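Local coordinates for protein Bug27 (PDB 2QPQ), which is a periplasmic solute-binding protein of the Bug family that probably captures a small ligand between two Venus-flytrap lobes, at residues Val99-Ser104 with Glu225-His230. Residues are numbered along the deposited sequence; the frame is centred on the assembly and turned at random.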
ATOM      1  N   VAL A  99      -4.597  -0.582 -10.134  1.00 16.63           N
ATOM      2  CA  VAL A  99      -5.098  -1.947 -10.384  1.00 17.91           C
ATOM      3  C   VAL A  99      -5.694  -2.703  -9.157  1.00 17.90           C
ATOM      4  O   VAL A  99      -6.410  -3.699  -9.309  1.00 17.10           O
ATOM      5  CB  VAL A  99      -4.035  -2.819 -11.079  1.00 17.43           C
ATOM      6  CG1 VAL A  99      -3.541  -2.177 -12.385  1.00 17.53           C
ATOM      7  CG2 VAL A  99      -2.819  -3.067 -10.160  1.00 16.91           C
ATOM      8  N   ALA A 100      -5.405  -2.239  -7.948  1.00 19.11           N
ATOM      9  CA  ALA A 100      -5.838  -2.943  -6.742  1.00 19.14           C
ATOM     10  C   ALA A 100      -5.686  -2.106  -5.500  1.00 20.18           C
ATOM     11  O   ALA A 100      -4.686  -1.359  -5.330  1.00 20.44           O
ATOM     12  CB  ALA A 100      -5.032  -4.220  -6.543  1.00 19.07           C
ATOM     13  N   TYR A 101      -6.627  -2.298  -4.595  1.00 20.25           N
ATOM     14  CA  TYR A 101      -6.495  -1.778  -3.239  1.00 22.14           C
ATOM     15  C   TYR A 101      -6.249  -2.952  -2.316  1.00 22.61           C
ATOM     16  O   TYR A 101      -6.635  -4.091  -2.622  1.00 22.21           O
ATOM     17  CB  TYR A 101      -7.772  -1.095  -2.810  1.00 22.06           C
ATOM     18  CG  TYR A 101      -8.054   0.227  -3.485  1.00 23.54           C
ATOM     19  CD1 TYR A 101      -7.516   1.416  -2.987  1.00 22.64           C
ATOM     20  CD2 TYR A 101      -8.911   0.295  -4.596  1.00 23.69           C
ATOM     21  CE1 TYR A 101      -7.806   2.641  -3.600  1.00 24.08           C
ATOM     22  CE2 TYR A 101      -9.207   1.501  -5.218  1.00 23.64           C
ATOM     23  CZ  TYR A 101      -8.651   2.672  -4.716  1.00 25.08           C
ATOM     24  OH  TYR A 101      -8.942   3.866  -5.335  1.00 27.17           O
ATOM     25  N   VAL A 102      -5.596  -2.692  -1.190  1.00 23.32           N
ATOM     26  CA  VAL A 102      -5.656  -3.642  -0.082  1.00 23.34           C
ATOM     27  C   VAL A 102      -5.771  -2.861   1.216  1.00 23.15           C
ATOM     28  O   VAL A 102      -4.922  -1.988   1.513  1.00 23.28           O
ATOM     29  CB  VAL A 102      -4.496  -4.701  -0.061  1.00 22.93           C
ATOM     30  CG1 VAL A 102      -3.175  -4.099   0.473  1.00 23.84           C
ATOM     31  CG2 VAL A 102      -4.877  -5.898   0.840  1.00 24.53           C
ATOM     32  N   PRO A 103      -6.786  -3.190   2.024  1.00 23.28           N
ATOM     33  CA  PRO A 103      -6.791  -2.525   3.317  1.00 22.54           C
ATOM     34  C   PRO A 103      -5.659  -3.043   4.227  1.00 22.03           C
ATOM     35  O   PRO A 103      -5.119  -4.146   4.019  1.00 20.85           O
ATOM     36  CB  PRO A 103      -8.172  -2.876   3.877  1.00 22.61           C
ATOM     37  CG  PRO A 103      -8.501  -4.206   3.252  1.00 23.32           C
ATOM     38  CD  PRO A 103      -7.912  -4.160   1.879  1.00 23.62           C
ATOM     39  N   SER A 104      -5.278  -2.235   5.211  1.00 22.16           N
ATOM     40  CA  SER A 104      -4.537  -2.760   6.365  1.00 22.27           C
ATOM     41  C   SER A 104      -5.464  -3.340   7.422  1.00 21.68           C
ATOM     42  O   SER A 104      -6.668  -3.064   7.448  1.00 21.76           O
ATOM     43  CB  SER A 104      -3.598  -1.709   6.972  1.00 22.17           C
ATOM     44  OG  SER A 104      -2.673  -1.265   5.974  1.00 21.30           O
ATOM     45  N   GLU A 225     -10.021   6.445   7.079  1.00 29.93           N
ATOM     46  CA  GLU A 225      -9.766   5.422   6.075  1.00 31.32           C
ATOM     47  C   GLU A 225      -8.325   5.492   5.617  1.00 31.22           C
ATOM     48  O   GLU A 225      -7.738   6.571   5.534  1.00 30.71           O
ATOM     49  CB  GLU A 225     -10.738   5.509   4.879  1.00 32.85           C
ATOM     50  CG  GLU A 225     -10.672   6.806   4.112  1.00 35.58           C
ATOM     51  CD  GLU A 225     -10.896   6.579   2.627  1.00 43.92           C
ATOM     52  OE1 GLU A 225     -11.987   6.970   2.147  1.00 43.05           O
ATOM     53  OE2 GLU A 225     -10.003   5.992   1.959  1.00 40.76           O
ATOM     54  N   LEU A 226      -7.740   4.340   5.325  1.00 31.60           N
ATOM     55  CA  LEU A 226      -6.408   4.337   4.742  1.00 31.52           C
ATOM     56  C   LEU A 226      -6.211   3.077   3.920  1.00 31.11           C
ATOM     57  O   LEU A 226      -5.587   2.099   4.374  1.00 32.46           O
ATOM     58  CB  LEU A 226      -5.321   4.537   5.812  1.00 31.72           C
ATOM     59  CG  LEU A 226      -3.811   4.595   5.419  1.00 33.24           C
ATOM     60  CD1 LEU A 226      -3.515   5.113   4.038  1.00 34.47           C
ATOM     61  CD2 LEU A 226      -2.982   5.354   6.446  1.00 32.96           C
ATOM     62  N   ASN A 227      -6.753   3.109   2.706  1.00 29.13           N
ATOM     63  CA  ASN A 227      -6.665   1.996   1.779  1.00 28.17           C
ATOM     64  C   ASN A 227      -5.448   2.149   0.847  1.00 26.50           C
ATOM     65  O   ASN A 227      -5.290   3.174   0.207  1.00 27.11           O
ATOM     66  CB  ASN A 227      -7.980   1.918   0.981  1.00 28.20           C
ATOM     67  CG  ASN A 227      -8.377   0.504   0.612  1.00 30.11           C
ATOM     68  OD1 ASN A 227      -7.595  -0.437   0.717  1.00 32.77           O
ATOM     69  ND2 ASN A 227      -9.587   0.361   0.100  1.00 33.76           N
ATOM     70  N   GLN A 228      -4.594   1.131   0.785  1.00 23.54           N
ATOM     71  CA  GLN A 228      -3.405   1.198  -0.051  1.00 21.45           C
ATOM     72  C   GLN A 228      -3.718   0.818  -1.497  1.00 19.64           C
ATOM     73  O   GLN A 228      -4.225  -0.249  -1.763  1.00 20.19           O
ATOM     74  CB  GLN A 228      -2.338   0.272   0.500  1.00 21.11           C
ATOM     75  CG  GLN A 228      -1.035   0.150  -0.297  1.00 20.81           C
ATOM     76  CD  GLN A 228      -0.006  -0.607   0.510  1.00 25.27           C
ATOM     77  OE1 GLN A 228       0.227  -0.265   1.656  1.00 28.99           O
ATOM     78  NE2 GLN A 228       0.557  -1.662  -0.044  1.00 25.90           N
ATOM     79  N   TRP A 229      -3.385   1.702  -2.409  1.00 18.17           N
ATOM     80  CA  TRP A 229      -3.506   1.465  -3.857  1.00 16.61           C
ATOM     81  C   TRP A 229      -2.187   0.989  -4.402  1.00 16.40           C
ATOM     82  O   TRP A 229      -1.127   1.111  -3.741  1.00 15.37           O
ATOM     83  CB  TRP A 229      -3.980   2.735  -4.601  1.00 16.73           C
ATOM     84  CG  TRP A 229      -3.406   4.087  -4.150  1.00 16.13           C
ATOM     85  CD1 TRP A 229      -4.068   5.043  -3.415  1.00 17.82           C
ATOM     86  CD2 TRP A 229      -2.120   4.666  -4.479  1.00 12.59           C
ATOM     87  NE1 TRP A 229      -3.265   6.140  -3.248  1.00 16.81           N
ATOM     88  CE2 TRP A 229      -2.073   5.937  -3.881  1.00 15.41           C
ATOM     89  CE3 TRP A 229      -0.995   4.209  -5.189  1.00 13.45           C
ATOM     90  CZ2 TRP A 229      -0.939   6.812  -3.985  1.00 16.67           C
ATOM     91  CZ3 TRP A 229       0.155   5.086  -5.282  1.00 17.29           C
ATOM     92  CH2 TRP A 229       0.152   6.365  -4.655  1.00 16.27           C
ATOM     93  N   HIS A 230      -2.258   0.450  -5.615  1.00 16.60           N
ATOM     94  CA  HIS A 230      -1.142  -0.206  -6.287  1.00 16.29           C
ATOM     95  C   HIS A 230      -1.359   0.096  -7.752  1.00 16.42           C
ATOM     96  O   HIS A 230      -2.407  -0.239  -8.310  1.00 16.38           O
ATOM     97  CB  HIS A 230      -1.159  -1.724  -6.111  1.00 15.18           C
ATOM     98  CG  HIS A 230      -1.154  -2.175  -4.684  1.00 15.13           C
ATOM     99  ND1 HIS A 230      -2.302  -2.208  -3.920  1.00 15.84           N
ATOM    100  CD2 HIS A 230      -0.152  -2.622  -3.887  1.00 13.20           C
ATOM    101  CE1 HIS A 230      -1.997  -2.612  -2.696  1.00 14.82           C
ATOM    102  NE2 HIS A 230      -0.707  -2.888  -2.655  1.00 14.01           N
TER
HETATM  103  O   HOH W   1      -2.778   1.292   5.361  1.00 34.71           O
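With its CG set beside the backbone N (chi1 -57°) and its ring turned by chi2 81°, His230 points the ND1 edge of its ring at Ala100 O on the neighbouring strand. ND1 donates to Ala100 O at 2.9 Å, with that oxygen almost exactly in the ring plane. The donor sits well above the carbonyl plane of Ala100. The two antiparallel strands lie near the middle of a Venus-flytrap alpha/beta fold, consistent with the strands that cross between lobes in periplasmic binding proteins. The next edge atom, His230 CE1, packs 3.7 Å from Val102 CG1, a methyl held between backbone N and carbonyl carbon (chi1 77°). The bond to Ala100 and this methyl would limit rotation of the imidazole. Val102 and Gln228 form a hydrogen-bonded pair: Val102 N reaches Gln228 O at 2.9 Å, and Gln228 N returns to Val102 O at 3.2 Å. Val99 N donates to His230 O at one end. Tyr101 and Trp229 share the opposite face, beside helix 275-296. There Tyr101 CE1 meets Trp229 CB at 4.0 Å, while the indole leads away to Asp285 and Phe278. Gln228, on the same face as His230, reaches Gln142 with OE1 and a bound citrate, probably from the crystallisation liquor, with NE2, consistent with a pocket at the cleft. At the other end, one water lies between Ser104 OG, which also bonds Gln142, and Leu226 O, to which it donates at 3.1 Å.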